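Local coordinates for protein sulfur oxygenase/reductase (Halothiobacillus neapolitanus, PDB 6QPA) that probably catalyses the oxygen-dependent disproportionation of elemental sulfur, as expected of an iron-containing sulfur oxygenase/reductase assembled from 24 chains, at residues P6-N11 and G195-K200; A13-K18 and Q47-G52; F210-D213 and K219-S222. One frame throughout, in Å; residues are numbered along the deposited sequence.

Interaction 1 of 3, residues P6-N11 and G195-K200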
loop_
_atom_site.group_PDB
_atom_site.type_symbol
_atom_site.label_atom_id
_atom_site.label_comp_id
_atom_site.label_asym_id
_atom_site.label_seq_id
_atom_site.Cartn_x
_atom_site.Cartn_y
_atom_site.Cartn_z
ATOM N N PRO A 6 16.321 62.628 -24.070
ATOM C CA PRO A 6 16.895 61.459 -24.747
ATOM C C PRO A 6 15.862 60.740 -25.597
ATOM O O PRO A 6 14.651 60.945 -25.489
ATOM C CB PRO A 6 17.395 60.589 -23.590
ATOM C CG PRO A 6 16.504 60.945 -22.447
ATOM C CD PRO A 6 16.204 62.423 -22.614
ATOM N N ILE A 7 16.383 59.855 -26.431
ATOM C CA ILE A 7 15.620 58.973 -27.299
ATOM C C ILE A 7 15.569 57.600 -26.635
ATOM O O ILE A 7 16.569 57.136 -26.076
ATOM C CB ILE A 7 16.304 58.901 -28.686
ATOM C CG1 ILE A 7 16.323 60.272 -29.376
ATOM C CG2 ILE A 7 15.704 57.835 -29.565
ATOM C CD1 ILE A 7 15.012 60.950 -29.414
ATOM N N ILE A 8 14.433 56.922 -26.718
ATOM C CA ILE A 8 14.311 55.594 -26.134
ATOM C C ILE A 8 13.989 54.639 -27.262
ATOM O O ILE A 8 12.995 54.827 -27.973
ATOM C CB ILE A 8 13.244 55.524 -25.031
ATOM C CG1 ILE A 8 13.540 56.547 -23.941
ATOM C CG2 ILE A 8 13.250 54.111 -24.357
ATOM C CD1 ILE A 8 12.557 56.475 -22.782
ATOM N N ALA A 9 14.848 53.643 -27.452
ATOM C CA ALA A 9 14.549 52.525 -28.330
ATOM C C ALA A 9 13.961 51.406 -27.488
ATOM O O ALA A 9 14.514 51.050 -26.438
ATOM C CB ALA A 9 15.800 52.053 -29.089
ATOM N N ILE A 10 12.810 50.890 -27.905
ATOM C CA ILE A 10 12.146 49.820 -27.173
ATOM C C ILE A 10 12.184 48.581 -28.037
ATOM O O ILE A 10 11.451 48.481 -29.024
ATOM C CB ILE A 10 10.708 50.173 -26.778
ATOM C CG1 ILE A 10 10.722 51.446 -25.935
ATOM C CG2 ILE A 10 10.104 48.992 -26.010
ATOM C CD1 ILE A 10 9.324 51.939 -25.485
ATOM N N ASN A 11 13.039 47.633 -27.662
ATOM C CA ASN A 11 13.088 46.340 -28.322
ATOM C C ASN A 11 11.941 45.495 -27.776
ATOM O O ASN A 11 11.941 45.124 -26.597
ATOM C CB ASN A 11 14.443 45.683 -28.076
ATOM C CG ASN A 11 14.683 44.520 -28.980
ATOM O OD1 ASN A 11 14.098 43.461 -28.800
ATOM N ND2 ASN A 11 15.545 44.710 -29.978
ATOM N N GLY A 195 5.351 57.292 -10.935
ATOM C CA GLY A 195 5.813 58.204 -11.968
ATOM C C GLY A 195 5.224 57.850 -13.313
ATOM O O GLY A 195 4.494 56.870 -13.458
ATOM N N TRP A 196 5.542 58.674 -14.311
ATOM C CA TRP A 196 4.967 58.430 -15.622
ATOM C C TRP A 196 5.811 59.078 -16.708
ATOM O O TRP A 196 6.616 59.978 -16.462
ATOM C CB TRP A 196 3.518 58.929 -15.700
ATOM C CG TRP A 196 3.357 60.395 -15.407
ATOM C CD1 TRP A 196 3.030 60.970 -14.207
ATOM C CD2 TRP A 196 3.520 61.475 -16.340
ATOM N NE1 TRP A 196 2.967 62.347 -14.340
ATOM C CE2 TRP A 196 3.260 62.677 -15.641
ATOM C CE3 TRP A 196 3.837 61.537 -17.704
ATOM C CZ2 TRP A 196 3.321 63.931 -16.259
ATOM C CZ3 TRP A 196 3.908 62.793 -18.321
ATOM C CH2 TRP A 196 3.647 63.973 -17.597
ATOM N N MET A 197 5.533 58.663 -17.936
ATOM C CA MET A 197 6.236 59.149 -19.114
ATOM C C MET A 197 5.331 58.931 -20.319
ATOM O O MET A 197 4.679 57.889 -20.422
ATOM C CB MET A 197 7.585 58.408 -19.248
ATOM C CG MET A 197 8.402 58.632 -20.469
ATOM S SD MET A 197 10.076 57.938 -20.237
ATOM C CE MET A 197 9.721 56.186 -20.034
ATOM N N ILE A 198 5.249 59.932 -21.194
ATOM C CA ILE A 198 4.503 59.832 -22.444
ATOM C C ILE A 198 5.507 59.664 -23.575
ATOM O O ILE A 198 6.359 60.531 -23.789
ATOM C CB ILE A 198 3.632 61.072 -22.683
ATOM C CG1 ILE A 198 2.571 61.203 -21.588
ATOM C CG2 ILE A 198 3.006 61.001 -24.092
ATOM C CD1 ILE A 198 1.884 62.546 -21.570
ATOM N N MET A 199 5.401 58.571 -24.319
ATOM C CA MET A 199 6.369 58.251 -25.364
ATOM C C MET A 199 5.654 58.164 -26.698
ATOM O O MET A 199 4.664 57.430 -26.821
ATOM C CB MET A 199 7.071 56.933 -25.064
ATOM C CG MET A 199 7.840 56.924 -23.766
ATOM S SD MET A 199 8.726 55.358 -23.476
ATOM C CE MET A 199 7.354 54.257 -23.211
ATOM N N LYS A 200 6.208 58.839 -27.707
ATOM C CA LYS A 200 5.619 58.937 -29.043
ATOM C C LYS A 200 6.535 58.227 -30.032
ATOM O O LYS A 200 7.708 58.586 -30.146
ATOM C CB LYS A 200 5.463 60.405 -29.451
ATOM C CG LYS A 200 4.801 60.632 -30.818
ATOM C CD LYS A 200 4.920 62.085 -31.211
ATOM C CE LYS A 200 4.240 62.381 -32.544
ATOM N NZ LYS A 200 4.607 63.783 -32.913
#

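Interaction 2 of 3, residues A13-K18 and Q47-G52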
loop_
_atom_site.group_PDB
_atom_site.type_symbol
_atom_site.label_atom_id
_atom_site.label_comp_id
_atom_site.label_asym_id
_atom_site.label_seq_id
_atom_site.Cartn_x
_atom_site.Cartn_y
_atom_site.Cartn_z
ATOM N N ALA A 13 9.686 42.081 -27.949
ATOM C CA ALA A 13 9.660 40.680 -28.336
ATOM C C ALA A 13 8.641 39.947 -27.479
ATOM O O ALA A 13 8.252 40.414 -26.409
ATOM C CB ALA A 13 11.031 40.018 -28.168
ATOM N N LYS A 14 8.207 38.788 -27.959
ATOM C CA LYS A 14 7.393 37.867 -27.171
ATOM C C LYS A 14 8.141 36.548 -27.091
ATOM O O LYS A 14 8.544 35.995 -28.119
ATOM C CB LYS A 14 5.992 37.705 -27.751
ATOM C CG LYS A 14 5.157 38.982 -27.627
ATOM C CD LYS A 14 3.759 38.793 -28.172
ATOM C CE LYS A 14 2.897 40.025 -27.924
ATOM N NZ LYS A 14 2.751 40.290 -26.448
ATOM N N ILE A 15 8.376 36.078 -25.869
ATOM C CA ILE A 15 9.250 34.948 -25.642
ATOM C C ILE A 15 8.483 33.852 -24.920
ATOM O O ILE A 15 7.477 34.092 -24.234
ATOM C CB ILE A 15 10.509 35.356 -24.853
ATOM C CG1 ILE A 15 10.137 35.732 -23.416
ATOM C CG2 ILE A 15 11.193 36.556 -25.553
ATOM C CD1 ILE A 15 11.294 36.124 -22.589
ATOM N N ALA A 16 8.996 32.631 -25.066
ATOM C CA ALA A 16 8.380 31.466 -24.455
ATOM C C ALA A 16 8.475 31.549 -22.939
ATOM O O ALA A 16 9.512 31.903 -22.383
ATOM C CB ALA A 16 9.043 30.179 -24.963
ATOM N N ASN A 17 7.374 31.230 -22.272
ATOM C CA ASN A 17 7.301 31.273 -20.818
ATOM C C ASN A 17 7.621 29.877 -20.289
ATOM O O ASN A 17 6.747 29.050 -20.045
ATOM C CB ASN A 17 5.925 31.756 -20.378
ATOM C CG ASN A 17 5.805 31.882 -18.882
ATOM O OD1 ASN A 17 6.754 31.609 -18.151
ATOM N ND2 ASN A 17 4.642 32.320 -18.415
ATOM N N LYS A 18 8.912 29.608 -20.148
ATOM C CA LYS A 18 9.385 28.328 -19.641
ATOM C C LYS A 18 10.765 28.537 -19.041
ATOM O O LYS A 18 11.438 29.526 -19.357
ATOM C CB LYS A 18 9.372 27.246 -20.738
ATOM C CG LYS A 18 10.191 27.495 -21.994
ATOM C CD LYS A 18 9.900 26.374 -23.012
ATOM C CE LYS A 18 10.785 26.443 -24.260
ATOM N NZ LYS A 18 12.224 26.086 -24.019
ATOM N N GLN A 47 14.907 46.542 -18.466
ATOM C CA GLN A 47 14.492 45.224 -18.925
ATOM C C GLN A 47 13.148 44.900 -18.275
ATOM O O GLN A 47 13.059 44.719 -17.052
ATOM C CB GLN A 47 15.546 44.158 -18.619
ATOM C CG GLN A 47 15.258 42.817 -19.318
ATOM C CD GLN A 47 16.225 41.708 -18.930
ATOM O OE1 GLN A 47 16.473 41.469 -17.747
ATOM N NE2 GLN A 47 16.768 41.016 -19.930
ATOM N N LEU A 48 12.094 44.865 -19.086
ATOM C CA LEU A 48 10.737 44.698 -18.589
ATOM C C LEU A 48 10.196 43.350 -19.046
ATOM O O LEU A 48 10.203 43.049 -20.243
ATOM C CB LEU A 48 9.846 45.826 -19.095
ATOM C CG LEU A 48 10.272 47.264 -18.812
ATOM C CD1 LEU A 48 9.285 48.239 -19.462
ATOM C CD2 LEU A 48 10.314 47.509 -17.310
ATOM N N LEU A 49 9.731 42.544 -18.098
ATOM C CA LEU A 49 9.110 41.260 -18.390
ATOM C C LEU A 49 7.617 41.354 -18.098
ATOM O O LEU A 49 7.222 41.781 -17.011
ATOM C CB LEU A 49 9.756 40.133 -17.566
ATOM C CG LEU A 49 9.235 38.737 -17.919
ATOM C CD1 LEU A 49 9.577 38.417 -19.376
ATOM C CD2 LEU A 49 9.815 37.672 -16.981
ATOM N N GLN A 50 6.782 40.975 -19.059
ATOM C CA GLN A 50 5.342 41.104 -18.837
ATOM C C GLN A 50 4.863 40.127 -17.769
ATOM O O GLN A 50 5.279 38.966 -17.740
ATOM C CB GLN A 50 4.560 40.874 -20.126
ATOM C CG GLN A 50 3.064 41.005 -19.934
ATOM C CD GLN A 50 2.319 40.792 -21.232
ATOM O OE1 GLN A 50 2.870 40.268 -22.198
ATOM N NE2 GLN A 50 1.070 41.194 -21.261
ATOM N N THR A 51 4.002 40.620 -16.867
ATOM C CA THR A 51 3.373 39.812 -15.833
ATOM C C THR A 51 1.871 39.673 -16.006
ATOM O O THR A 51 1.278 38.778 -15.396
ATOM C CB THR A 51 3.631 40.427 -14.449
ATOM O OG1 THR A 51 3.183 41.791 -14.452
ATOM C CG2 THR A 51 5.108 40.369 -14.107
ATOM N N GLY A 52 1.247 40.512 -16.827
ATOM C CA GLY A 52 -0.190 40.433 -17.015
ATOM C C GLY A 52 -0.692 41.636 -17.798
ATOM O O GLY A 52 0.072 42.293 -18.510
#

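Interaction 3 of 3, residues F210-D213 and K219-S222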
loop_
_atom_site.group_PDB
_atom_site.type_symbol
_atom_site.label_atom_id
_atom_site.label_comp_id
_atom_site.label_asym_id
_atom_site.label_seq_id
_atom_site.Cartn_x
_atom_site.Cartn_y
_atom_site.Cartn_z
ATOM N N PHE A 210 15.989 43.279 -36.582
ATOM C CA PHE A 210 16.451 42.125 -37.343
ATOM C C PHE A 210 15.859 42.107 -38.759
ATOM O O PHE A 210 15.588 41.046 -39.327
ATOM C CB PHE A 210 16.134 40.830 -36.593
ATOM C CG PHE A 210 17.164 39.776 -36.767
ATOM C CD1 PHE A 210 18.433 39.952 -36.243
ATOM C CD2 PHE A 210 16.874 38.611 -37.455
ATOM C CE1 PHE A 210 19.394 38.979 -36.399
ATOM C CE2 PHE A 210 17.832 37.630 -37.617
ATOM C CZ PHE A 210 19.093 37.814 -37.091
ATOM N N GLN A 211 15.627 43.285 -39.333
ATOM C CA GLN A 211 15.049 43.409 -40.672
ATOM C C GLN A 211 16.190 43.706 -41.640
ATOM O O GLN A 211 16.491 44.860 -41.929
ATOM C CB GLN A 211 13.971 44.492 -40.706
ATOM C CG GLN A 211 12.720 44.140 -39.901
ATOM C CD GLN A 211 11.878 42.997 -40.500
ATOM O OE1 GLN A 211 10.989 42.471 -39.834
ATOM N NE2 GLN A 211 12.140 42.632 -41.755
ATOM N N LEU A 212 16.840 42.645 -42.130
ATOM C CA LEU A 212 17.999 42.788 -43.005
ATOM C C LEU A 212 17.577 42.822 -44.477
ATOM O O LEU A 212 16.399 42.678 -44.818
ATOM C CB LEU A 212 19.004 41.666 -42.747
ATOM C CG LEU A 212 19.428 41.490 -41.285
ATOM C CD1 LEU A 212 20.430 40.358 -41.136
ATOM C CD2 LEU A 212 20.026 42.775 -40.788
ATOM N N ASP A 213 18.556 43.057 -45.367
ATOM C CA ASP A 213 18.346 42.872 -46.794
ATOM C C ASP A 213 18.087 41.385 -47.058
ATOM O O ASP A 213 18.355 40.542 -46.192
ATOM C CB ASP A 213 19.573 43.356 -47.568
ATOM C CG ASP A 213 20.755 42.450 -47.362
ATOM O OD1 ASP A 213 21.175 42.307 -46.202
ATOM O OD2 ASP A 213 21.249 41.871 -48.347
ATOM N N LYS A 219 21.490 34.574 -44.887
ATOM C CA LYS A 219 22.698 34.253 -44.124
ATOM C C LYS A 219 22.417 34.199 -42.623
ATOM O O LYS A 219 23.090 33.463 -41.894
ATOM C CB LYS A 219 23.814 35.272 -44.415
ATOM C CG LYS A 219 24.381 35.253 -45.853
ATOM C CD LYS A 219 25.018 33.919 -46.260
ATOM C CE LYS A 219 25.467 33.935 -47.738
ATOM N NZ LYS A 219 25.896 32.599 -48.247
ATOM N N ALA A 220 21.443 34.980 -42.145
ATOM C CA ALA A 220 21.126 35.009 -40.720
ATOM C C ALA A 220 20.683 33.644 -40.210
ATOM O O ALA A 220 20.929 33.313 -39.045
ATOM C CB ALA A 220 20.047 36.058 -40.432
ATOM N N VAL A 221 20.013 32.850 -41.046
ATOM C CA VAL A 221 19.603 31.507 -40.654
ATOM C C VAL A 221 20.518 30.425 -41.224
ATOM O O VAL A 221 20.217 29.243 -41.076
ATOM C CB VAL A 221 18.137 31.236 -41.028
ATOM C CG1 VAL A 221 17.213 31.981 -40.090
ATOM C CG2 VAL A 221 17.868 31.626 -42.479
ATOM N N SER A 222 21.617 30.792 -41.888
ATOM C CA SER A 222 22.621 29.826 -42.332
ATOM C C SER A 222 23.750 29.650 -41.318
ATOM O O SER A 222 24.814 29.124 -41.663
ATOM C CB SER A 222 23.220 30.241 -43.683
ATOM O OG SER A 222 22.234 30.397 -44.679
#

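Interaction 1 of 3, residues P6-N11 and G195-K200
Neither ring nor amide takes part where Ile8 and Ile10 meet Met197 and Met199; the contact has no stacked faces or ring edges and consists of methyl ends against thioethers. Ile8 and Met197 reach toward each other tip to tip, with Ile8 CD1 3.8 Å from Met197 SD and 4.0 Å from Met197 CE. The same Ile8 methyl also lies 4.1 Å from Met199 SD, and is therefore shared by two sulfurs. Ile10 meets Met199 at a slant: its CD1 is 3.8 Å from Met199 CE. Met197 extends with CG anti to its backbone N (chi1 173°), then bends at its last torsion, which carries its methyl over toward its strand neighbour; Met197 CE ends 3.7 Å from Met199 SD. No hydrogen bond joins the two segments. The axes of the short strands approach to 9.1 Å and lie 75° apart in direction; at this distance, and with strand 110-125 between them, the backbones do not pair and the junction is made by side chains.

All four residues are buried, and the strand pairings form a closed ring, so the contact belongs to the interior of a beta-barrel, consistent with the dimeric alpha-beta barrel clan. Strand 110-125 is hydrogen-bonded through Phe119 to Ile8 and through Pro117 to Ile10. Tyr79 of strand 74-82 touches Ile8 and Met199, and Leu254 of strand 251-259 touches Ile10 and Met199. On strand 193-204, the alternate residues Trp196 and Ile198 pack instead on helix 172-189.

Interaction 2 of 3, residues A13-K18 and Q47-G52
Ile15 and Leu49 meet through their CD1 methyls because of contrasting first torsions. In Ile15, CG1 sits beside both the backbone N and the carbonyl carbon (chi1 69°), and an extended second torsion sends CD1 outward; in Leu49, CG is anti to the backbone N (chi1 -175°). Ile15 CD1 and Leu49 CD1 are 4.3 Å apart, a loose apolar touch. The second approach is polar. Lys14 runs extended and bends only at its end, while Gln50 is straight through its first two torsions, placing Lys14 NZ 4.3 Å from Gln50 OE1. That separation is too long for a hydrogen bond, and any electrostatic attraction is probably modest.

The Gln50 amide is held by partners other than Lys14. Its OE1 accepts a hydrogen bond from Gly75 N. Its NE2 donates to Gly52 O over 3.1 Å in a nearly straight bond (169° at the hydrogen). Gly52 O lies in the amide plane of Gln50, whereas NE2 stands above the Gly52 carbonyl plane and misses the lone-pair directions. With both ends held, the amide has little freedom to rotate.

Strands 7-15, 74-82 and 42-53 are consecutive in the antiparallel beta-barrel, so the contact joins second-neighbour strands, which explains a separation of 9.2 Å between Lys14 CA and Gln50 CA. Strand 290-305 pairs with the other edge of strand 42-53, in which Thr51 and Gly52 both face Phe298 in a classic beta bulge. On the far flank of strand 7-15, strand 110-125 bonds to the backbone of Lys14 and brings Glu112 against its side chain.

Interaction 3 of 3, residues F210-D213 and K219-S222
Ala220 receives Phe210 and Leu212 from the loop that leads into its own helix, 214-220. The two segments form a loop-helix unit: Asp213 takes the N-cap position, its OD1 making a weak hydrogen bond to Gly216 N, and the loop before it packs on the last turn of the helix. Lys219, first in the second segment, makes no contact with the loop. Lys219 O accepts a 3.1 Å hydrogen bond from Ser222 N, closing a turn that holds Ala220 and Val221 between the two.

Ala220 follows and carries the contact. Its CB points at the loop and is touched by two side chains. Phe210 brings the far end of its ring, with CE2 and CZ each 3.9 Å from Ala220 CB; the approach is oblique. With chi1 at -145°, off the staggered positions, the ring reaches toward the helix with these two atoms foremost, and Arg59 of a second subunit also packs on it, so the unit lies at a subunit interface.

Val221 makes no contact with the loop and packs on Met56 of the second subunit and Ile34 of a third. Ser222 ends the segment with OG bonded to Met218 O, back in the helix. The other touch on Ala220 is looser: Leu212 CD1 stops 4.4 Å from Ala220 CB.

In the fold
Interactions 1 and 2 share strand 7-15, using its first and last portions, and their centres lie 19 Å apart. Each bridges over one intervening strand of the same barrel, in different directions round it: strand 110-125 in interaction 1, strand 74-82 in interaction 2. Interaction 3 stands off the barrel, with its centre about 28 Å from that of interaction 1 and 24 Å from that of interaction 2. The iron, bound by His88, His92 and Glu116, is near both interactions 1 and 3: the side chain of Ile10 is about 9 Å from the metal and that of Phe210 about 10 Å. Interaction 2 lies away from this site.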